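Local atomic coordinates of obscurin (Homo sapiens, PDB entry 2YZ8), a protein that probably acts as a giant scaffold and signalling protein of the muscle sarcomere, built largely from immunoglobulin-like domains, one of which is described here. Residues G51-L56 and P72-R77; S55-G60 and E64-N69. All blocks are in the same frame, centred on the assembly; numbering follows the deposited sequence.

Contact 1. Residues G51-L56 and P72-R77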
ATOM      1  N   GLY A  51      -0.768  11.196   6.077  1.00 21.55           N
ATOM      2  CA  GLY A  51      -1.620  12.383   6.154  1.00 21.96           C
ATOM      3  C   GLY A  51      -3.082  12.007   6.284  1.00 22.24           C
ATOM      4  O   GLY A  51      -3.411  10.961   6.845  1.00 22.76           O
ATOM      5  N   ASP A  52      -3.962  12.863   5.777  1.00 22.37           N
ATOM      6  CA  ASP A  52      -5.397  12.580   5.783  1.00 22.40           C
ATOM      7  C   ASP A  52      -5.753  11.524   4.737  1.00 22.12           C
ATOM      8  O   ASP A  52      -6.626  10.687   4.963  1.00 22.35           O
ATOM      9  CB  ASP A  52      -6.208  13.861   5.548  1.00 22.61           C
ATOM     10  CG  ASP A  52      -6.190  14.807   6.749  1.00 23.31           C
ATOM     11  OD1 ASP A  52      -5.555  14.488   7.780  1.00 24.17           O
ATOM     12  OD2 ASP A  52      -6.824  15.883   6.662  1.00 24.38           O
ATOM     13  N   LYS A  53      -5.052  11.556   3.607  1.00 21.65           N
ATOM     14  CA  LYS A  53      -5.290  10.621   2.507  1.00 21.20           C
ATOM     15  C   LYS A  53      -4.734   9.226   2.779  1.00 20.87           C
ATOM     16  O   LYS A  53      -5.424   8.224   2.572  1.00 20.81           O
ATOM     17  CB  LYS A  53      -4.690  11.162   1.205  1.00 21.21           C
ATOM     18  CG  LYS A  53      -5.114  10.387  -0.034  1.00 21.15           C
ATOM     19  CD  LYS A  53      -6.563  10.693  -0.372  1.00 20.59           C
ATOM     20  CE  LYS A  53      -7.126   9.700  -1.349  1.00 18.47           C
ATOM     21  NZ  LYS A  53      -8.586   9.903  -1.521  1.00 17.75           N
ATOM     22  N   TYR A  54      -3.482   9.172   3.225  1.00 20.39           N
ATOM     23  CA  TYR A  54      -2.794   7.911   3.435  1.00 20.25           C
ATOM     24  C   TYR A  54      -2.467   7.706   4.900  1.00 20.50           C
ATOM     25  O   TYR A  54      -1.979   8.621   5.568  1.00 20.18           O
ATOM     26  CB  TYR A  54      -1.502   7.852   2.617  1.00 20.25           C
ATOM     27  CG  TYR A  54      -1.672   8.228   1.166  1.00 20.45           C
ATOM     28  CD1 TYR A  54      -2.224   7.331   0.250  1.00 20.45           C
ATOM     29  CD2 TYR A  54      -1.272   9.478   0.705  1.00 20.22           C
ATOM     30  CE1 TYR A  54      -2.377   7.677  -1.091  1.00 20.07           C
ATOM     31  CE2 TYR A  54      -1.428   9.838  -0.627  1.00 21.32           C
ATOM     32  CZ  TYR A  54      -1.977   8.936  -1.515  1.00 20.56           C
ATOM     33  OH  TYR A  54      -2.115   9.300  -2.826  1.00 21.43           O
ATOM     34  N   SER A  55      -2.740   6.502   5.391  1.00 20.55           N
ATOM     35  CA  SER A  55      -2.313   6.105   6.723  1.00 21.11           C
ATOM     36  C   SER A  55      -1.349   4.933   6.572  1.00 21.39           C
ATOM     37  O   SER A  55      -1.694   3.909   5.964  1.00 21.43           O
ATOM     38  CB  SER A  55      -3.521   5.728   7.584  1.00 20.87           C
ATOM     39  OG  SER A  55      -3.130   5.401   8.903  1.00 22.38           O
ATOM     40  N   LEU A  56      -0.132   5.105   7.087  1.00 21.53           N
ATOM     41  CA  LEU A  56       0.911   4.086   6.984  1.00 22.19           C
ATOM     42  C   LEU A  56       1.040   3.392   8.328  1.00 22.19           C
ATOM     43  O   LEU A  56       1.400   4.021   9.317  1.00 22.20           O
ATOM     44  CB  LEU A  56       2.255   4.705   6.588  1.00 22.16           C
ATOM     45  CG  LEU A  56       2.491   5.164   5.150  1.00 22.70           C
ATOM     46  CD1 LEU A  56       1.636   6.375   4.790  1.00 23.57           C
ATOM     47  CD2 LEU A  56       3.963   5.474   4.960  1.00 22.83           C
ATOM     48  N   PRO A  72     -11.774   7.505  -8.089  1.00 17.98           N
ATOM     49  CA  PRO A  72     -11.138   6.838  -9.237  1.00 18.10           C
ATOM     50  C   PRO A  72      -9.686   7.276  -9.501  1.00 18.26           C
ATOM     51  O   PRO A  72      -8.882   6.468  -9.962  1.00 18.73           O
ATOM     52  CB  PRO A  72     -12.031   7.230 -10.424  1.00 18.18           C
ATOM     53  CG  PRO A  72     -13.345   7.594  -9.824  1.00 17.96           C
ATOM     54  CD  PRO A  72     -13.034   8.176  -8.470  1.00 17.86           C
ATOM     55  N   GLN A  73      -9.368   8.537  -9.212  1.00 18.53           N
ATOM     56  CA  GLN A  73      -8.014   9.089  -9.381  1.00 18.89           C
ATOM     57  C   GLN A  73      -6.997   8.489  -8.413  1.00 19.25           C
ATOM     58  O   GLN A  73      -5.791   8.702  -8.576  1.00 19.62           O
ATOM     59  CB  GLN A  73      -8.009  10.613  -9.185  1.00 18.81           C
ATOM     60  CG  GLN A  73      -8.840  11.401 -10.172  1.00 18.89           C
ATOM     61  CD  GLN A  73     -10.189  11.831  -9.617  1.00 18.34           C
ATOM     62  OE1 GLN A  73     -10.727  12.862 -10.016  1.00 18.86           O
ATOM     63  NE2 GLN A  73     -10.742  11.040  -8.705  1.00 17.03           N
ATOM     64  N   ASP A  74      -7.483   7.779  -7.395  1.00 19.11           N
ATOM     65  CA  ASP A  74      -6.615   7.107  -6.428  1.00 19.36           C
ATOM     66  C   ASP A  74      -6.196   5.730  -6.924  1.00 19.15           C
ATOM     67  O   ASP A  74      -5.327   5.099  -6.333  1.00 19.56           O
ATOM     68  CB  ASP A  74      -7.318   6.951  -5.074  1.00 19.03           C
ATOM     69  CG  ASP A  74      -7.590   8.275  -4.387  1.00 19.56           C
ATOM     70  OD1 ASP A  74      -6.688   9.137  -4.362  1.00 21.19           O
ATOM     71  OD2 ASP A  74      -8.703   8.444  -3.841  1.00 18.48           O
ATOM     72  N   SER A  75      -6.824   5.264  -8.003  1.00 19.37           N
ATOM     73  CA  SER A  75      -6.505   3.960  -8.569  1.00 18.81           C
ATOM     74  C   SER A  75      -5.161   4.006  -9.291  1.00 19.09           C
ATOM     75  O   SER A  75      -4.710   5.075  -9.717  1.00 19.14           O
ATOM     76  CB  SER A  75      -7.618   3.497  -9.518  1.00 18.85           C
ATOM     77  OG  SER A  75      -7.591   4.221 -10.731  1.00 17.13           O
ATOM     78  N   GLY A  76      -4.531   2.842  -9.426  1.00 18.94           N
ATOM     79  CA  GLY A  76      -3.254   2.717 -10.129  1.00 19.15           C
ATOM     80  C   GLY A  76      -2.299   1.824  -9.361  1.00 19.49           C
ATOM     81  O   GLY A  76      -2.710   1.059  -8.479  1.00 19.89           O
ATOM     82  N   ARG A  77      -1.014   1.945  -9.664  1.00 19.21           N
ATOM     83  CA  ARG A  77      -0.006   1.097  -9.054  1.00 19.26           C
ATOM     84  C   ARG A  77       0.584   1.672  -7.759  1.00 19.09           C
ATOM     85  O   ARG A  77       1.062   2.812  -7.722  1.00 18.76           O
ATOM     86  CB  ARG A  77       1.113   0.822 -10.056  1.00 19.89           C
ATOM     87  CG  ARG A  77       2.214  -0.062  -9.485  1.00 19.55           C
ATOM     88  CD  ARG A  77       3.044  -0.663 -10.597  1.00 20.99           C
ATOM     89  NE  ARG A  77       2.258  -1.512 -11.491  1.00 21.16           N
ATOM     90  CZ  ARG A  77       1.982  -2.795 -11.268  1.00 20.49           C
ATOM     91  NH1 ARG A  77       2.414  -3.403 -10.168  1.00 18.60           N
ATOM     92  NH2 ARG A  77       1.270  -3.474 -12.154  1.00 19.86           N
TER
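Lys53 lays the end of its chain over the carboxylate of Asp74, the two side chains coming from opposite directions. NZ of Lys53 forms a salt bridge and hydrogen bond with OD2 of Asp74 at 2.7 Å, meeting that oxygen on its syn side but 31° out of the carboxylate plane. One carbon back, CE of Lys53 lies 3.1 Å from OD1 of Asp74 and almost as near to OD2, so the last methylene bears on both oxygens while the ammonium grips one. A long side chain suits the place, because the CA atoms of Lys53 and Asp74 are 9.7 Å apart and the aspartate can cover little of that distance. With CG opposite its own backbone N (chi1 -169°), Lys53 sets CG over the centre of the Tyr54 ring, 3.7 Å above its plane; the bend at chi2 then turns the rest of the chain toward Asp74. The fold is an I-set immunoglobulin domain, and the contact links the residue just before strand 54-59 to the turn before strand 76-82, a position consistent with the basic residue-aspartate bridge known from variable-type immunoglobulin domains. That turn carries the tyrosine corner of the family: the hydroxyl of Tyr78 is hydrogen-bonded to O of Asp74, four residues earlier. OD1 of Asp74 also pairs with Arg71, so two basic groups share one buried carboxylate, which would be expected to favour its charged form; NZ of Lys53 has a further acceptor in O of Arg68. Proline fits the first position of the 3-10 turn 72-74, and O of Pro72 accepts from both N and OG of Ser75, OG at 2.7 Å. At Gly76 the backbone takes angles at which a CB would press on the carbonyl O of Ser75.

Contact 2. Residues S55-G60 and E64-N69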
ATOM      1  N   SER A  55      -2.740   6.502   5.391  1.00 20.55           N
ATOM      2  CA  SER A  55      -2.313   6.105   6.723  1.00 21.11           C
ATOM      3  C   SER A  55      -1.349   4.933   6.572  1.00 21.39           C
ATOM      4  O   SER A  55      -1.694   3.909   5.964  1.00 21.43           O
ATOM      5  CB  SER A  55      -3.521   5.728   7.584  1.00 20.87           C
ATOM      6  OG  SER A  55      -3.130   5.401   8.903  1.00 22.38           O
ATOM      7  N   LEU A  56      -0.132   5.105   7.087  1.00 21.53           N
ATOM      8  CA  LEU A  56       0.911   4.086   6.984  1.00 22.19           C
ATOM      9  C   LEU A  56       1.040   3.392   8.328  1.00 22.19           C
ATOM     10  O   LEU A  56       1.400   4.021   9.317  1.00 22.20           O
ATOM     11  CB  LEU A  56       2.255   4.705   6.588  1.00 22.16           C
ATOM     12  CG  LEU A  56       2.491   5.164   5.150  1.00 22.70           C
ATOM     13  CD1 LEU A  56       1.636   6.375   4.790  1.00 23.57           C
ATOM     14  CD2 LEU A  56       3.963   5.474   4.960  1.00 22.83           C
ATOM     15  N   ARG A  57       0.727   2.100   8.354  1.00 22.28           N
ATOM     16  CA  ARG A  57       0.638   1.358   9.610  1.00 22.46           C
ATOM     17  C   ARG A  57       1.565   0.152   9.624  1.00 21.90           C
ATOM     18  O   ARG A  57       1.846  -0.435   8.588  1.00 21.84           O
ATOM     19  CB  ARG A  57      -0.808   0.931   9.870  1.00 22.76           C
ATOM     20  CG  ARG A  57      -1.791   2.090   9.833  1.00 24.44           C
ATOM     21  CD  ARG A  57      -3.224   1.651  10.009  1.00 27.27           C
ATOM     22  NE  ARG A  57      -4.127   2.788   9.830  1.00 29.00           N
ATOM     23  CZ  ARG A  57      -5.434   2.766  10.073  1.00 30.37           C
ATOM     24  NH1 ARG A  57      -6.022   1.659  10.516  1.00 31.48           N
ATOM     25  NH2 ARG A  57      -6.159   3.860   9.873  1.00 30.95           N
ATOM     26  N   GLN A  58       2.049  -0.208  10.810  1.00 21.35           N
ATOM     27  CA  GLN A  58       2.878  -1.396  10.946  1.00 20.59           C
ATOM     28  C   GLN A  58       2.457  -2.179  12.192  1.00 20.16           C
ATOM     29  O   GLN A  58       2.169  -1.591  13.235  1.00 19.54           O
ATOM     30  CB  GLN A  58       4.374  -1.038  10.984  1.00 20.49           C
ATOM     31  CG  GLN A  58       5.314  -2.266  11.016  1.00 20.49           C
ATOM     32  CD  GLN A  58       6.725  -1.971  10.530  1.00 20.57           C
ATOM     33  OE1 GLN A  58       7.016  -0.870  10.072  1.00 21.64           O
ATOM     34  NE2 GLN A  58       7.601  -2.969  10.605  1.00 20.36           N
ATOM     35  N   GLU A  59       2.380  -3.500  12.040  1.00 19.89           N
ATOM     36  CA  GLU A  59       2.100  -4.415  13.140  1.00 19.87           C
ATOM     37  C   GLU A  59       3.082  -5.582  13.062  1.00 19.93           C
ATOM     38  O   GLU A  59       2.780  -6.627  12.487  1.00 19.86           O
ATOM     39  CB  GLU A  59       0.645  -4.894  13.088  1.00 19.68           C
ATOM     40  CG  GLU A  59       0.187  -5.663  14.322  1.00 19.62           C
ATOM     41  N   GLY A  60       4.260  -5.385  13.648  1.00 20.48           N
ATOM     42  CA  GLY A  60       5.350  -6.355  13.588  1.00 20.51           C
ATOM     43  C   GLY A  60       5.920  -6.392  12.184  1.00 20.63           C
ATOM     44  O   GLY A  60       6.443  -5.391  11.691  1.00 21.07           O
ATOM     45  N   GLU A  64       0.851  -2.164   6.270  1.00 19.70           N
ATOM     46  CA  GLU A  64      -0.485  -1.792   5.837  1.00 18.50           C
ATOM     47  C   GLU A  64      -0.512  -0.333   5.370  1.00 17.44           C
ATOM     48  O   GLU A  64      -0.001   0.557   6.058  1.00 17.35           O
ATOM     49  CB  GLU A  64      -1.445  -2.013   7.006  1.00 18.57           C
ATOM     50  CG  GLU A  64      -2.902  -1.709   6.738  1.00 19.11           C
ATOM     51  CD  GLU A  64      -3.770  -1.890   7.974  1.00 18.95           C
ATOM     52  OE1 GLU A  64      -4.817  -1.219   8.069  1.00 19.84           O
ATOM     53  OE2 GLU A  64      -3.408  -2.703   8.851  1.00 20.03           O
ATOM     54  N   LEU A  65      -1.097  -0.104   4.196  1.00 15.85           N
ATOM     55  CA  LEU A  65      -1.377   1.247   3.702  1.00 14.30           C
ATOM     56  C   LEU A  65      -2.879   1.420   3.540  1.00 13.54           C
ATOM     57  O   LEU A  65      -3.533   0.664   2.816  1.00 13.30           O
ATOM     58  CB  LEU A  65      -0.678   1.531   2.359  1.00 14.31           C
ATOM     59  CG  LEU A  65      -1.068   2.830   1.631  1.00 13.27           C
ATOM     60  CD1 LEU A  65      -0.433   4.058   2.283  1.00 12.85           C
ATOM     61  CD2 LEU A  65      -0.727   2.772   0.142  1.00 13.49           C
ATOM     62  N   VAL A  66      -3.417   2.423   4.219  1.00 12.46           N
ATOM     63  CA  VAL A  66      -4.826   2.739   4.116  1.00 11.99           C
ATOM     64  C   VAL A  66      -4.970   3.968   3.226  1.00 11.84           C
ATOM     65  O   VAL A  66      -4.366   5.010   3.479  1.00 11.27           O
ATOM     66  CB  VAL A  66      -5.476   2.958   5.512  1.00 11.72           C
ATOM     67  CG1 VAL A  66      -6.978   3.155   5.382  1.00 11.28           C
ATOM     68  CG2 VAL A  66      -5.189   1.769   6.416  1.00 11.51           C
ATOM     69  N   VAL A  67      -5.744   3.811   2.159  1.00 12.16           N
ATOM     70  CA  VAL A  67      -6.063   4.903   1.251  1.00 12.73           C
ATOM     71  C   VAL A  67      -7.509   5.281   1.535  1.00 13.25           C
ATOM     72  O   VAL A  67      -8.425   4.547   1.172  1.00 13.66           O
ATOM     73  CB  VAL A  67      -5.917   4.478  -0.232  1.00 12.65           C
ATOM     74  CG1 VAL A  67      -6.028   5.688  -1.149  1.00 12.54           C
ATOM     75  CG2 VAL A  67      -4.595   3.759  -0.462  1.00 12.53           C
ATOM     76  N   ARG A  68      -7.707   6.411   2.202  1.00 13.95           N
ATOM     77  CA  ARG A  68      -9.037   6.832   2.628  1.00 14.49           C
ATOM     78  C   ARG A  68      -9.747   7.641   1.542  1.00 14.86           C
ATOM     79  O   ARG A  68      -9.105   8.128   0.607  1.00 14.94           O
ATOM     80  CB  ARG A  68      -8.950   7.609   3.942  1.00 14.63           C
ATOM     81  CG  ARG A  68      -8.627   6.720   5.138  1.00 15.39           C
ATOM     82  CD  ARG A  68      -8.309   7.519   6.385  1.00 18.11           C
ATOM     83  NE  ARG A  68      -6.943   8.033   6.358  1.00 19.19           N
ATOM     84  CZ  ARG A  68      -6.216   8.299   7.436  1.00 19.26           C
ATOM     85  NH1 ARG A  68      -6.706   8.090   8.651  1.00 20.29           N
ATOM     86  NH2 ARG A  68      -4.986   8.766   7.297  1.00 20.08           N
ATOM     87  N   ASN A  69     -11.069   7.762   1.669  1.00 15.17           N
ATOM     88  CA  ASN A  69     -11.912   8.480   0.701  1.00 15.79           C
ATOM     89  C   ASN A  69     -11.576   8.144  -0.759  1.00 16.25           C
ATOM     90  O   ASN A  69     -11.233   9.031  -1.555  1.00 16.35           O
ATOM     91  CB  ASN A  69     -11.856   9.997   0.942  1.00 15.67           C
ATOM     92  CG  ASN A  69     -12.396  10.403   2.309  1.00 16.09           C
ATOM     93  OD1 ASN A  69     -11.964   9.894   3.343  1.00 16.21           O
ATOM     94  ND2 ASN A  69     -13.339  11.341   2.317  1.00 16.75           N
TER
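Strands 55-59 and 64-67 run antiparallel, their directions 155° apart, with Ser55-Val66 and Arg57-Glu64 as hydrogen-bonded pairs and Leu56-Leu65 as the non-hydrogen-bonded pair between them. They form a beta hairpin, strands D and E in immunoglobulin nomenclature. Ser55 and Val66 bond in both directions, N of Val66 to O of Ser55 at 2.9 Å and almost straight. Leucines suit the inward face: Leu56 and Leu65 lie side by side, CD1 to CD1 4.0 Å apart, and both touch Trp41 across the sandwich. The other face belongs to Arg57, whose CG is turned opposite its carbonyl carbon (chi1 -54°) and whose chain then runs extended across Val66. There CG2 of Val66 lies over the centre of the guanidinium face, 3.7 Å above its plane, while NE of Arg57 donates in that plane to OG of Ser55 at 2.9 Å. One bond at an edge and one methyl against a face thus fix how the group is turned. An alanine at Ser55 lacks OG, and with NE of Arg57 left without this acceptor the guanidinium would probably be freer to swing off Val66. The carboxylate of Glu64 offers Arg57 only a long-range charge interaction: OE1 of Glu64 is 4.0 Å from NH1 of Arg57, well out of the guanidinium plane, with no N-H directed at it. The guanidinium of Arg68 lies with one face against CB of Ser55, offset toward the rim, with NH2 of Arg68 3.4 Å from that CB, a closeness that a small side chain accommodates readily. The two arginines approach with like charges, NH2 of Arg57 being 4.4 Å from NH1 of Arg68. Toward the turn, NE2 of Gln58 donates in its amide plane to O of Gly60 at 2.9 Å, nearly along the C=O axis.

In the fold
From the N terminus, the chain first builds strands 11-13 to 46-47, so both sheets are begun before either contact. Strand 54-59 then serves both. Contact 2 closes the short loop, the hairpin in which 55-60 turns back at once on 64-69 along the edge of the four-stranded sheet. Contact 1 closes a longer one: 51-56, just upstream, meets 72-77 after the hairpin has returned, so the segments of contact 2 nest within its span, sharing Ser55 and Leu56. Where contact 2 works within one sheet, contact 1 reaches the crossing to strand 76-82 of the other. The two also pack together where Gly51 O and Arg68 NH2 lie 2.7 Å apart.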